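Protein CT_858 (Chlamydia trachomatis, PDB 3DOR) probably cleaves proteins as a serine-type endopeptidase, being the mature form of the secreted chlamydial protease CPAF. Local coordinates at residues 314-319 with 346-351; 318-323 with 354-359; 376-381 with 420-425; 396-401 with 410-415. All coordinates share one frame; numbering follows the deposited sequence.

Contact 1. Residues 314-319 with 346-351; sequences PPPWEE and VLYLYA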
loop_
_atom_site.group_PDB
_atom_site.type_symbol
_atom_site.label_atom_id
_atom_site.label_comp_id
_atom_site.label_asym_id
_atom_site.label_seq_id
_atom_site.Cartn_x
_atom_site.Cartn_y
_atom_site.Cartn_z
ATOM N N PRO B 314 8.175 -18.040 16.397
ATOM C CA PRO B 314 8.746 -16.876 17.084
ATOM C C PRO B 314 9.566 -15.960 16.167
ATOM O O PRO B 314 10.205 -16.418 15.232
ATOM C CB PRO B 314 9.589 -17.506 18.190
ATOM C CG PRO B 314 9.999 -18.813 17.600
ATOM C CD PRO B 314 8.736 -19.292 16.931
ATOM N N PRO B 315 9.544 -14.646 16.430
ATOM C CA PRO B 315 10.293 -13.690 15.610
ATOM C C PRO B 315 11.806 -13.911 15.681
ATOM O O PRO B 315 12.351 -14.282 16.726
ATOM C CB PRO B 315 9.857 -12.341 16.176
ATOM C CG PRO B 315 9.627 -12.654 17.631
ATOM C CD PRO B 315 8.879 -13.967 17.557
ATOM N N PRO B 316 12.505 -13.667 14.565
ATOM C CA PRO B 316 13.960 -13.853 14.514
ATOM C C PRO B 316 14.797 -13.178 15.594
ATOM O O PRO B 316 15.878 -13.661 15.917
ATOM C CB PRO B 316 14.326 -13.418 13.087
ATOM C CG PRO B 316 13.160 -12.586 12.643
ATOM C CD PRO B 316 11.979 -13.255 13.254
ATOM N N TRP B 317 14.316 -12.087 16.178
ATOM C CA TRP B 317 15.105 -11.450 17.220
ATOM C C TRP B 317 15.177 -12.309 18.490
ATOM O O TRP B 317 16.098 -12.159 19.294
ATOM C CB TRP B 317 14.571 -10.052 17.527
ATOM C CG TRP B 317 13.116 -9.987 17.831
ATOM C CD1 TRP B 317 12.514 -10.221 19.032
ATOM C CD2 TRP B 317 12.076 -9.602 16.924
ATOM N NE1 TRP B 317 11.162 -9.993 18.935
ATOM C CE2 TRP B 317 10.864 -9.613 17.653
ATOM C CE3 TRP B 317 12.054 -9.246 15.565
ATOM C CZ2 TRP B 317 9.630 -9.281 17.068
ATOM C CZ3 TRP B 317 10.827 -8.918 14.979
ATOM C CH2 TRP B 317 9.631 -8.937 15.735
ATOM N N GLU B 318 14.226 -13.222 18.667
ATOM C CA GLU B 318 14.273 -14.107 19.832
ATOM C C GLU B 318 15.382 -15.143 19.649
ATOM O O GLU B 318 16.088 -15.491 20.601
ATOM C CB GLU B 318 12.920 -14.798 20.047
ATOM C CG GLU B 318 11.995 -13.964 20.925
ATOM C CD GLU B 318 10.570 -14.465 20.950
ATOM O OE1 GLU B 318 10.362 -15.695 21.004
ATOM O OE2 GLU B 318 9.652 -13.618 20.929
ATOM N N GLU B 319 15.547 -15.630 18.426
ATOM C CA GLU B 319 16.608 -16.590 18.171
ATOM C C GLU B 319 17.957 -15.876 18.295
ATOM O O GLU B 319 18.913 -16.427 18.844
ATOM C CB GLU B 319 16.493 -17.199 16.773
ATOM C CG GLU B 319 17.633 -18.186 16.499
ATOM C CD GLU B 319 17.674 -18.672 15.069
ATOM O OE1 GLU B 319 16.612 -19.092 14.563
ATOM O OE2 GLU B 319 18.768 -18.645 14.452
ATOM N N VAL B 346 14.650 -0.408 10.353
ATOM C CA VAL B 346 15.423 0.344 11.325
ATOM C C VAL B 346 15.195 -0.139 12.771
ATOM O O VAL B 346 16.142 -0.253 13.560
ATOM C CB VAL B 346 15.076 1.859 11.250
ATOM C CG1 VAL B 346 15.951 2.638 12.216
ATOM C CG2 VAL B 346 15.287 2.382 9.831
ATOM N N LEU B 347 13.945 -0.412 13.123
ATOM C CA LEU B 347 13.642 -0.854 14.482
ATOM C C LEU B 347 14.281 -2.212 14.774
ATOM O O LEU B 347 14.757 -2.453 15.887
ATOM C CB LEU B 347 12.125 -0.909 14.702
ATOM C CG LEU B 347 11.382 0.443 14.705
ATOM C CD1 LEU B 347 9.880 0.193 14.634
ATOM C CD2 LEU B 347 11.743 1.253 15.955
ATOM N N TYR B 348 14.295 -3.090 13.776
ATOM C CA TYR B 348 14.897 -4.412 13.929
ATOM C C TYR B 348 16.415 -4.261 14.065
ATOM O O TYR B 348 17.054 -4.934 14.874
ATOM C CB TYR B 348 14.562 -5.280 12.725
ATOM C CG TYR B 348 15.255 -6.629 12.723
ATOM C CD1 TYR B 348 14.939 -7.602 13.678
ATOM C CD2 TYR B 348 16.194 -6.945 11.740
ATOM C CE1 TYR B 348 15.540 -8.864 13.648
ATOM C CE2 TYR B 348 16.802 -8.200 11.696
ATOM C CZ TYR B 348 16.467 -9.157 12.650
ATOM O OH TYR B 348 17.027 -10.412 12.583
ATOM N N LEU B 349 16.981 -3.372 13.251
ATOM C CA LEU B 349 18.407 -3.075 13.290
ATOM C C LEU B 349 18.729 -2.612 14.711
ATOM O O LEU B 349 19.725 -3.034 15.301
ATOM C CB LEU B 349 18.733 -1.961 12.278
ATOM C CG LEU B 349 20.094 -1.229 12.236
ATOM C CD1 LEU B 349 20.167 -0.273 13.368
ATOM C CD2 LEU B 349 21.265 -2.201 12.296
ATOM N N TYR B 350 17.869 -1.756 15.264
ATOM C CA TYR B 350 18.064 -1.234 16.617
ATOM C C TYR B 350 17.984 -2.330 17.675
ATOM O O TYR B 350 18.704 -2.290 18.664
ATOM C CB TYR B 350 17.027 -0.140 16.932
ATOM C CG TYR B 350 17.276 1.190 16.243
ATOM C CD1 TYR B 350 18.333 1.352 15.342
ATOM C CD2 TYR B 350 16.455 2.291 16.493
ATOM C CE1 TYR B 350 18.567 2.575 14.705
ATOM C CE2 TYR B 350 16.677 3.513 15.867
ATOM C CZ TYR B 350 17.734 3.648 14.973
ATOM O OH TYR B 350 17.941 4.853 14.348
ATOM N N ALA B 351 17.105 -3.305 17.473
ATOM C CA ALA B 351 16.974 -4.403 18.425
ATOM C C ALA B 351 18.269 -5.219 18.470
ATOM O O ALA B 351 18.761 -5.570 19.537
ATOM C CB ALA B 351 15.810 -5.298 18.028
#
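P316 and W317, at the start of helix 316-330, meet Y348 in the first turn of helix 346-354. Both helices belong to the peptidase S41 part of the chain, of the ClpP/crotonase clan: the first makes the beta-alpha-beta crossover between the parallel strands 290-297 and 333-337, and the second follows the latter strand.

The main interaction is aromatic. W317 CE3, on the six-membered ring of the indole, approaches Y348 CD1 at 3.8 Å, and the two side chains meet at a slant. Y348 CE1 lies at the rim of the indole, near its plane, 4.0 Å from W317 CE3. With its CG anti to the backbone N (chi1 174°), Y348 leans out from its helix and carries its ring across to the tryptophan. W303 joins the cluster, meeting W317 edge-to-face and the Y348 ring at roughly 45°.

Proline packing adds a second layer. P315 CB lies 3.1 Å above one face of the W317 indole, shifted toward the rim, which helps to fix the ring from its own side of the contact. The turn that begins the helix is closed by a backbone bond from E318 N to P315 O. P316 rests on W303 and F309, and F276 touches Y348. At the far end of the tyrosine, the phenol OH comes within 4.1 Å of P316 CB.

Contact 2. Residues 318-323 with 354-359; sequences EEFAKI and SMLTDR. With SO4 (sulfate ion), chain Q.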
loop_
_atom_site.group_PDB
_atom_site.type_symbol
_atom_site.label_atom_id
_atom_site.label_comp_id
_atom_site.label_asym_id
_atom_site.label_seq_id
_atom_site.Cartn_x
_atom_site.Cartn_y
_atom_site.Cartn_z
ATOM N N GLU B 318 14.226 -13.222 18.667
ATOM C CA GLU B 318 14.273 -14.107 19.832
ATOM C C GLU B 318 15.382 -15.143 19.649
ATOM O O GLU B 318 16.088 -15.491 20.601
ATOM C CB GLU B 318 12.920 -14.798 20.047
ATOM C CG GLU B 318 11.995 -13.964 20.925
ATOM C CD GLU B 318 10.570 -14.465 20.950
ATOM O OE1 GLU B 318 10.362 -15.695 21.004
ATOM O OE2 GLU B 318 9.652 -13.618 20.929
ATOM N N GLU B 319 15.547 -15.630 18.426
ATOM C CA GLU B 319 16.608 -16.590 18.171
ATOM C C GLU B 319 17.957 -15.876 18.295
ATOM O O GLU B 319 18.913 -16.427 18.844
ATOM C CB GLU B 319 16.493 -17.199 16.773
ATOM C CG GLU B 319 17.633 -18.186 16.499
ATOM C CD GLU B 319 17.674 -18.672 15.069
ATOM O OE1 GLU B 319 16.612 -19.092 14.563
ATOM O OE2 GLU B 319 18.768 -18.645 14.452
ATOM N N PHE B 320 18.022 -14.649 17.777
ATOM C CA PHE B 320 19.245 -13.849 17.827
ATOM C C PHE B 320 19.645 -13.703 19.296
ATOM O O PHE B 320 20.815 -13.877 19.659
ATOM C CB PHE B 320 18.993 -12.468 17.208
ATOM C CG PHE B 320 20.233 -11.615 17.060
ATOM C CD1 PHE B 320 20.969 -11.637 15.883
ATOM C CD2 PHE B 320 20.646 -10.778 18.086
ATOM C CE1 PHE B 320 22.103 -10.829 15.726
ATOM C CE2 PHE B 320 21.781 -9.966 17.936
ATOM C CZ PHE B 320 22.505 -9.995 16.752
ATOM N N ALA B 321 18.662 -13.390 20.135
ATOM C CA ALA B 321 18.904 -13.233 21.564
ATOM C C ALA B 321 19.466 -14.535 22.139
ATOM O O ALA B 321 20.391 -14.508 22.941
ATOM C CB ALA B 321 17.604 -12.847 22.288
ATOM N N LYS B 322 18.913 -15.673 21.727
ATOM C CA LYS B 322 19.397 -16.968 22.221
ATOM C C LYS B 322 20.876 -17.183 21.863
ATOM O O LYS B 322 21.675 -17.652 22.678
ATOM C CB LYS B 322 18.594 -18.119 21.603
ATOM C CG LYS B 322 17.101 -18.129 21.882
ATOM C CD LYS B 322 16.790 -18.773 23.215
ATOM C CE LYS B 322 15.286 -18.973 23.393
ATOM N NZ LYS B 322 14.739 -19.890 22.361
ATOM N N ILE B 323 21.229 -16.860 20.627
ATOM C CA ILE B 323 22.600 -17.033 20.167
ATOM C C ILE B 323 23.568 -16.145 20.943
ATOM O O ILE B 323 24.630 -16.600 21.373
ATOM C CB ILE B 323 22.704 -16.738 18.653
ATOM C CG1 ILE B 323 21.796 -17.704 17.886
ATOM C CG2 ILE B 323 24.141 -16.891 18.188
ATOM C CD1 ILE B 323 21.458 -17.258 16.455
ATOM N N SER B 354 20.969 -3.381 20.269
ATOM C CA SER B 354 20.717 -3.354 21.710
ATOM C C SER B 354 21.254 -4.597 22.424
ATOM O O SER B 354 21.517 -4.561 23.621
ATOM C CB SER B 354 19.213 -3.196 22.005
ATOM O OG SER B 354 18.537 -4.432 21.902
ATOM N N MET B 355 21.447 -5.689 21.695
ATOM C CA MET B 355 21.954 -6.896 22.322
ATOM C C MET B 355 23.463 -7.067 22.173
ATOM O O MET B 355 24.041 -8.046 22.662
ATOM C CB MET B 355 21.223 -8.112 21.760
ATOM C CG MET B 355 19.730 -8.115 22.096
ATOM S SD MET B 355 18.860 -9.576 21.484
ATOM C CE MET B 355 18.013 -8.932 20.097
ATOM N N LEU B 356 24.105 -6.102 21.521
ATOM C CA LEU B 356 25.543 -6.181 21.312
ATOM C C LEU B 356 26.318 -5.139 22.093
ATOM O O LEU B 356 27.445 -4.797 21.733
ATOM C CB LEU B 356 25.854 -6.033 19.834
ATOM C CG LEU B 356 25.226 -7.100 18.939
ATOM C CD1 LEU B 356 25.383 -6.688 17.480
ATOM C CD2 LEU B 356 25.885 -8.441 19.213
ATOM N N THR B 357 25.713 -4.623 23.157
ATOM C CA THR B 357 26.375 -3.614 23.972
ATOM C C THR B 357 25.840 -3.599 25.397
ATOM O O THR B 357 24.720 -4.043 25.649
ATOM C CB THR B 357 26.185 -2.212 23.376
ATOM O OG1 THR B 357 26.884 -1.258 24.185
ATOM C CG2 THR B 357 24.701 -1.843 23.332
ATOM N N ASP B 358 26.654 -3.095 26.324
ATOM C CA ASP B 358 26.258 -2.981 27.724
ATOM C C ASP B 358 26.199 -1.499 28.102
ATOM O O ASP B 358 25.946 -1.143 29.255
ATOM C CB ASP B 358 27.238 -3.737 28.637
ATOM C CG ASP B 358 28.664 -3.203 28.559
ATOM O OD1 ASP B 358 28.966 -2.397 27.655
ATOM O OD2 ASP B 358 29.493 -3.605 29.401
ATOM N N ARG B 359 26.432 -0.645 27.110
ATOM C CA ARG B 359 26.401 0.808 27.279
ATOM C C ARG B 359 25.608 1.415 26.123
ATOM O O ARG B 359 25.542 0.848 25.034
ATOM C CB ARG B 359 27.831 1.385 27.293
ATOM C CG ARG B 359 28.653 1.121 26.018
ATOM C CD ARG B 359 30.122 1.522 26.205
ATOM N NE ARG B 359 30.962 1.163 25.063
ATOM C CZ ARG B 359 31.114 1.908 23.974
ATOM N NH1 ARG B 359 30.483 3.069 23.868
ATOM N NH2 ARG B 359 31.899 1.495 22.989
HETATM S S SO4 Q . 33.480 -1.432 24.752
HETATM O O1 SO4 Q . 33.835 -2.906 24.773
HETATM O O2 SO4 Q . 32.114 -1.261 25.376
HETATM O O3 SO4 Q . 34.476 -0.614 25.557
HETATM O O4 SO4 Q . 33.530 -0.989 23.304
#
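F320 and A321 on helix 316-330 receive M355 from the segment that leaves helix 346-354, in a Met-aromatic contact. The thioether sulfur M355 SD lies 5.4 Å from the centroid of the F320 ring and 83° off its normal, so it addresses the ring from the edge. The side chain runs out extended through chi2 and then bends at chi3 (-104°), which brings the methyl M355 CE to 3.8 Å from F320 CD2.

Two further apolar contacts join it. A321 CB packs against M355 SD at 3.6 Å, so the sulfur touches the alanine methyl on one flank while facing the phenylalanine edge. L356 adds a looser touch, its CD1 standing 4.4 Å from F320 CZ at the ring edge, near the ring plane.

Polar contacts at the far end of 354-359 involve T357 and R359. T357 OG1 donates to R359 O at 2.6 Å, on a lone pair in the carbonyl plane, linking the threonine hydroxyl to the backbone two residues on. R359 also grips a sulfate ion, probably from the crystallisation liquor: NE reaches its O2 at 2.7 Å in a nearly straight bond (170°), and NH2 reaches its O4 at 3.0 Å, so the anion sits against one edge of the guanidinium.

R359 NH2 has a second acceptor in N479 O, just after helix 468-478, and R481 bonds L356 O. The segment 354-359 thereby bridges helix 316-330 to the region around strand 483-486 before the chain enters strand 361-368.

Contact 3. Residues 376-381 with 420-425; sequences VDALDW and RQVLNC. With SO4 (sulfate ion), chain P.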
loop_
_atom_site.group_PDB
_atom_site.type_symbol
_atom_site.label_atom_id
_atom_site.label_comp_id
_atom_site.label_asym_id
_atom_site.label_seq_id
_atom_site.Cartn_x
_atom_site.Cartn_y
_atom_site.Cartn_z
ATOM N N VAL B 376 1.056 14.442 9.999
ATOM C CA VAL B 376 0.016 13.615 10.610
ATOM C C VAL B 376 0.633 12.511 11.461
ATOM O O VAL B 376 0.131 12.211 12.543
ATOM C CB VAL B 376 -0.914 13.002 9.551
ATOM C CG1 VAL B 376 -1.905 12.038 10.212
ATOM C CG2 VAL B 376 -1.667 14.126 8.838
ATOM N N ASP B 377 1.732 11.932 10.978
ATOM C CA ASP B 377 2.425 10.882 11.711
ATOM C C ASP B 377 2.836 11.424 13.070
ATOM O O ASP B 377 2.632 10.775 14.096
ATOM C CB ASP B 377 3.685 10.412 10.963
ATOM C CG ASP B 377 3.376 9.494 9.786
ATOM O OD1 ASP B 377 2.191 9.152 9.572
ATOM O OD2 ASP B 377 4.332 9.106 9.076
ATOM N N ALA B 378 3.409 12.623 13.069
ATOM C CA ALA B 378 3.871 13.254 14.302
ATOM C C ALA B 378 2.716 13.437 15.285
ATOM O O ALA B 378 2.836 13.111 16.471
ATOM C CB ALA B 378 4.520 14.603 13.983
ATOM N N LEU B 379 1.600 13.964 14.782
ATOM C CA LEU B 379 0.415 14.178 15.593
ATOM C C LEU B 379 -0.071 12.849 16.174
ATOM O O LEU B 379 -0.401 12.761 17.359
ATOM C CB LEU B 379 -0.706 14.804 14.747
ATOM C CG LEU B 379 -0.533 16.251 14.281
ATOM C CD1 LEU B 379 -1.625 16.616 13.281
ATOM C CD2 LEU B 379 -0.586 17.178 15.484
ATOM N N ASP B 380 -0.116 11.816 15.339
ATOM C CA ASP B 380 -0.581 10.517 15.811
ATOM C C ASP B 380 0.291 9.945 16.925
ATOM O O ASP B 380 -0.229 9.422 17.915
ATOM C CB ASP B 380 -0.689 9.537 14.640
ATOM C CG ASP B 380 -1.745 9.963 13.637
ATOM O OD1 ASP B 380 -2.630 10.758 14.018
ATOM O OD2 ASP B 380 -1.704 9.506 12.475
ATOM N N TRP B 381 1.611 10.038 16.779
ATOM C CA TRP B 381 2.489 9.544 17.838
ATOM C C TRP B 381 2.118 10.245 19.146
ATOM O O TRP B 381 2.037 9.616 20.205
ATOM C CB TRP B 381 3.958 9.842 17.526
ATOM C CG TRP B 381 4.612 8.885 16.567
ATOM C CD1 TRP B 381 5.173 9.189 15.355
ATOM C CD2 TRP B 381 4.783 7.474 16.746
ATOM N NE1 TRP B 381 5.683 8.049 14.770
ATOM C CE2 TRP B 381 5.456 6.983 15.603
ATOM C CE3 TRP B 381 4.434 6.575 17.765
ATOM C CZ2 TRP B 381 5.784 5.630 15.449
ATOM C CZ3 TRP B 381 4.761 5.232 17.614
ATOM C CH2 TRP B 381 5.431 4.772 16.462
ATOM N N ARG B 420 7.122 16.215 18.339
ATOM C CA ARG B 420 7.318 17.642 18.565
ATOM C C ARG B 420 8.330 18.265 17.619
ATOM O O ARG B 420 8.111 19.371 17.121
ATOM C CB ARG B 420 7.787 17.908 19.991
ATOM C CG ARG B 420 6.821 17.493 21.065
ATOM C CD ARG B 420 7.455 17.733 22.420
ATOM N NE ARG B 420 6.879 16.857 23.428
ATOM C CZ ARG B 420 7.596 16.076 24.225
ATOM N NH1 ARG B 420 8.921 16.070 24.125
ATOM N NH2 ARG B 420 6.990 15.304 25.121
ATOM N N GLN B 421 9.443 17.575 17.377
ATOM C CA GLN B 421 10.475 18.134 16.505
ATOM C C GLN B 421 9.991 18.251 15.071
ATOM O O GLN B 421 10.318 19.217 14.378
ATOM C CB GLN B 421 11.755 17.297 16.561
ATOM C CG GLN B 421 12.450 17.298 17.914
ATOM C CD GLN B 421 13.693 16.422 17.912
ATOM O OE1 GLN B 421 14.608 16.626 17.106
ATOM N NE2 GLN B 421 13.733 15.442 18.813
ATOM N N VAL B 422 9.219 17.270 14.617
ATOM C CA VAL B 422 8.683 17.317 13.264
ATOM C C VAL B 422 7.686 18.476 13.165
ATOM O O VAL B 422 7.743 19.277 12.232
ATOM C CB VAL B 422 7.983 15.990 12.883
ATOM C CG1 VAL B 422 7.294 16.119 11.524
ATOM C CG2 VAL B 422 9.014 14.876 12.823
ATOM N N LEU B 423 6.783 18.570 14.135
ATOM C CA LEU B 423 5.792 19.645 14.139
ATOM C C LEU B 423 6.480 21.009 14.214
ATOM O O LEU B 423 6.034 21.974 13.597
ATOM C CB LEU B 423 4.843 19.494 15.330
ATOM C CG LEU B 423 3.880 18.307 15.312
ATOM C CD1 LEU B 423 3.145 18.228 16.649
ATOM C CD2 LEU B 423 2.889 18.460 14.153
ATOM N N ASN B 424 7.570 21.077 14.973
ATOM C CA ASN B 424 8.313 22.321 15.127
ATOM C C ASN B 424 8.968 22.711 13.797
ATOM O O ASN B 424 8.941 23.877 13.406
ATOM C CB ASN B 424 9.368 22.173 16.228
ATOM C CG ASN B 424 9.915 23.509 16.697
ATOM O OD1 ASN B 424 9.169 24.366 17.172
ATOM N ND2 ASN B 424 11.225 23.696 16.560
ATOM N N CYS B 425 9.549 21.738 13.099
ATOM C CA CYS B 425 10.176 22.011 11.807
ATOM C C CYS B 425 9.133 22.489 10.813
ATOM O O CYS B 425 9.366 23.434 10.053
ATOM C CB CYS B 425 10.842 20.759 11.246
ATOM S SG CYS B 425 12.365 20.353 12.052
HETATM S S SO4 P . 11.847 18.070 22.449
HETATM O O1 SO4 P . 12.886 17.867 21.378
HETATM O O2 SO4 P . 11.711 16.795 23.232
HETATM O O3 SO4 P . 12.253 19.148 23.416
HETATM O O4 SO4 P . 10.576 18.468 21.772
#
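A378 and L379 face V422 and L423 in a two-helix packing between helices 372-384 and 409-428. The short segments 376-381 and 420-425 run roughly antiparallel, with 142° between their directions; their axes come within 8.6 Å, and the backbones are closest at A378 and V422.

A378 lies at this point of closest backbone approach: its lone methyl CB sits 3.9 Å from V422 CB and 4.0 Å from L423 CG, filling the angle between the two. V422 has CG1 anti to its backbone N (chi1 174°), and that methyl also reaches A378 CB. Beside it the leucines pack against each other, L379 CD2 meeting L423 CD2 at 3.9 Å while the two side chains cross at about a right angle. The interface is wholly apolar.

Away from it, R420 points its guanidinium edge at a sulfate ion, probably from the crystallisation liquor, through a weak bond from NH1 to its O2 at 3.0 Å; S417 OG also bonds this ion.

V375 and L382 of helix 372-384 also touch L423. The helix meets the second subunit as well, V376 packing on F79 and L379, which touches L423 too, on G190 of that chain.

Contact 4. Residues 396-401 with 410-415; sequences LALGDN and QVAEYL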
loop_
_atom_site.group_PDB
_atom_site.type_symbol
_atom_site.label_atom_id
_atom_site.label_comp_id
_atom_site.label_asym_id
_atom_site.label_seq_id
_atom_site.Cartn_x
_atom_site.Cartn_y
_atom_site.Cartn_z
ATOM N N LEU B 396 1.865 -1.077 27.038
ATOM C CA LEU B 396 0.475 -1.248 26.623
ATOM C C LEU B 396 0.196 -0.513 25.310
ATOM O O LEU B 396 -0.474 -1.035 24.414
ATOM C CB LEU B 396 -0.478 -0.736 27.708
ATOM C CG LEU B 396 -1.962 -0.708 27.321
ATOM C CD1 LEU B 396 -2.384 -2.070 26.774
ATOM C CD2 LEU B 396 -2.806 -0.335 28.534
ATOM N N ALA B 397 0.719 0.699 25.193
ATOM C CA ALA B 397 0.503 1.495 23.994
ATOM C C ALA B 397 1.320 1.049 22.775
ATOM O O ALA B 397 0.834 1.080 21.640
ATOM C CB ALA B 397 0.801 2.964 24.302
ATOM N N LEU B 398 2.551 0.614 23.017
ATOM C CA LEU B 398 3.451 0.232 21.936
ATOM C C LEU B 398 3.735 -1.254 21.771
ATOM O O LEU B 398 4.166 -1.689 20.702
ATOM C CB LEU B 398 4.772 0.980 22.130
ATOM C CG LEU B 398 4.620 2.496 22.124
ATOM C CD1 LEU B 398 5.862 3.172 22.694
ATOM C CD2 LEU B 398 4.352 2.946 20.702
ATOM N N GLY B 399 3.483 -2.029 22.822
ATOM C CA GLY B 399 3.761 -3.455 22.783
ATOM C C GLY B 399 5.009 -3.653 23.626
ATOM O O GLY B 399 5.683 -2.672 23.948
ATOM N N ASP B 400 5.325 -4.891 23.995
ATOM C CA ASP B 400 6.506 -5.139 24.816
ATOM C C ASP B 400 7.794 -4.783 24.079
ATOM O O ASP B 400 8.805 -4.476 24.705
ATOM C CB ASP B 400 6.555 -6.599 25.280
ATOM C CG ASP B 400 5.448 -6.936 26.287
ATOM O OD1 ASP B 400 4.954 -6.018 26.978
ATOM O OD2 ASP B 400 5.092 -8.130 26.398
ATOM N N ASN B 401 7.761 -4.831 22.753
ATOM C CA ASN B 401 8.930 -4.471 21.968
ATOM C C ASN B 401 8.505 -4.081 20.569
ATOM O O ASN B 401 7.452 -4.501 20.091
ATOM C CB ASN B 401 9.928 -5.631 21.890
ATOM C CG ASN B 401 9.382 -6.817 21.123
ATOM O OD1 ASN B 401 9.076 -7.855 21.706
ATOM N ND2 ASN B 401 9.244 -6.664 19.806
ATOM N N GLN B 410 11.264 5.529 28.278
ATOM C CA GLN B 410 12.292 6.247 27.529
ATOM C C GLN B 410 11.938 6.219 26.049
ATOM O O GLN B 410 12.078 7.214 25.339
ATOM C CB GLN B 410 13.663 5.594 27.748
ATOM C CG GLN B 410 14.792 6.192 26.900
ATOM C CD GLN B 410 14.889 7.712 27.022
ATOM O OE1 GLN B 410 14.043 8.453 26.504
ATOM N NE2 GLN B 410 15.923 8.183 27.712
ATOM N N VAL B 411 11.467 5.066 25.595
ATOM C CA VAL B 411 11.073 4.895 24.210
ATOM C C VAL B 411 9.857 5.767 23.920
ATOM O O VAL B 411 9.818 6.465 22.899
ATOM C CB VAL B 411 10.772 3.406 23.911
ATOM C CG1 VAL B 411 10.092 3.258 22.564
ATOM C CG2 VAL B 411 12.082 2.611 23.929
ATOM N N ALA B 412 8.876 5.744 24.819
ATOM C CA ALA B 412 7.672 6.554 24.643
ATOM C C ALA B 412 8.066 8.026 24.583
ATOM O O ALA B 412 7.578 8.768 23.738
ATOM C CB ALA B 412 6.686 6.312 25.792
ATOM N N GLU B 413 8.965 8.441 25.471
ATOM C CA GLU B 413 9.418 9.823 25.492
ATOM C C GLU B 413 10.160 10.193 24.212
ATOM O O GLU B 413 10.060 11.325 23.747
ATOM C CB GLU B 413 10.310 10.075 26.710
ATOM C CG GLU B 413 9.551 10.036 28.033
ATOM C CD GLU B 413 8.356 10.983 28.037
ATOM O OE1 GLU B 413 8.532 12.154 27.639
ATOM O OE2 GLU B 413 7.244 10.568 28.435
ATOM N N TYR B 414 10.906 9.246 23.645
ATOM C CA TYR B 414 11.625 9.507 22.400
ATOM C C TYR B 414 10.616 9.751 21.289
ATOM O O TYR B 414 10.762 10.686 20.504
ATOM C CB TYR B 414 12.508 8.317 22.003
ATOM C CG TYR B 414 13.869 8.267 22.658
ATOM C CD1 TYR B 414 14.508 7.045 22.855
ATOM C CD2 TYR B 414 14.542 9.434 23.041
ATOM C CE1 TYR B 414 15.779 6.975 23.409
ATOM C CE2 TYR B 414 15.819 9.374 23.600
ATOM C CZ TYR B 414 16.432 8.135 23.777
ATOM O OH TYR B 414 17.700 8.035 24.311
ATOM N N LEU B 415 9.597 8.895 21.225
ATOM C CA LEU B 415 8.567 9.005 20.199
ATOM C C LEU B 415 7.811 10.335 20.289
ATOM O O LEU B 415 7.489 10.945 19.264
ATOM C CB LEU B 415 7.603 7.819 20.296
ATOM C CG LEU B 415 8.225 6.465 19.930
ATOM C CD1 LEU B 415 7.289 5.331 20.321
ATOM C CD2 LEU B 415 8.523 6.426 18.444
#
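V411 in the opening turn of helix 409-428 is the first residue to meet L398, which ends helix 391-398: its CG1 lies 4.2 Å from L398 CD1. The valine packs on F442 as well. A412 comes next, and it is passed at slightly longer range, L398 CD1 standing 4.3 Å from A412 CA. S394, one turn back from L398 on helix 391-398, covers the A412 methyl too.

Y414 turns to another side of the helix, where its OH hydrogen-bonds H446 NE2.

L415 makes the tightest touch. The two leucines reach for each other tip to tip, L415 CD1 lying 3.5 Å from L398 CD1 and 3.8 Å from L398 CD2, so one methyl is set against the fork of the other side chain. L398 has CG anti to its carbonyl carbon (chi1 -59°), which directs that fork across the gap. W381 of helix 372-384 backs both leucines.

After L398 the chain breaks from helical geometry at G399, whose positive phi (105°) starts the connection; a backbone bond between D400 and V407 draws that connection together. The arrangement is that of two consecutive helices, 391-398 and 409-428, flanking a connection that contains the short strands 401-402 and 405-406, with L398 packed onto V411, A412 and L415.

Overall arrangement
From the N terminus, helix 316-330 opens two loops: contact 1 closes the first at helix 346-354, and contact 2, sharing E318 and E319, closes the second just beyond that helix. The two interleave and touch, joining the crossover helix to the segment that leads into strand 361-368. Farther along, contact 3 opens on helix 372-384 and closes on helix 409-428. Contact 4 falls wholly within that span, pairing helix 391-398 with the start of the same long helix; W381 links the two contacts through L398 and L415. N401, just beyond helix 391-398, packs on W317, so contact 4 touches contact 1. Contacts 2 and 3 are the most widely separated pair, about 31 Å between centres.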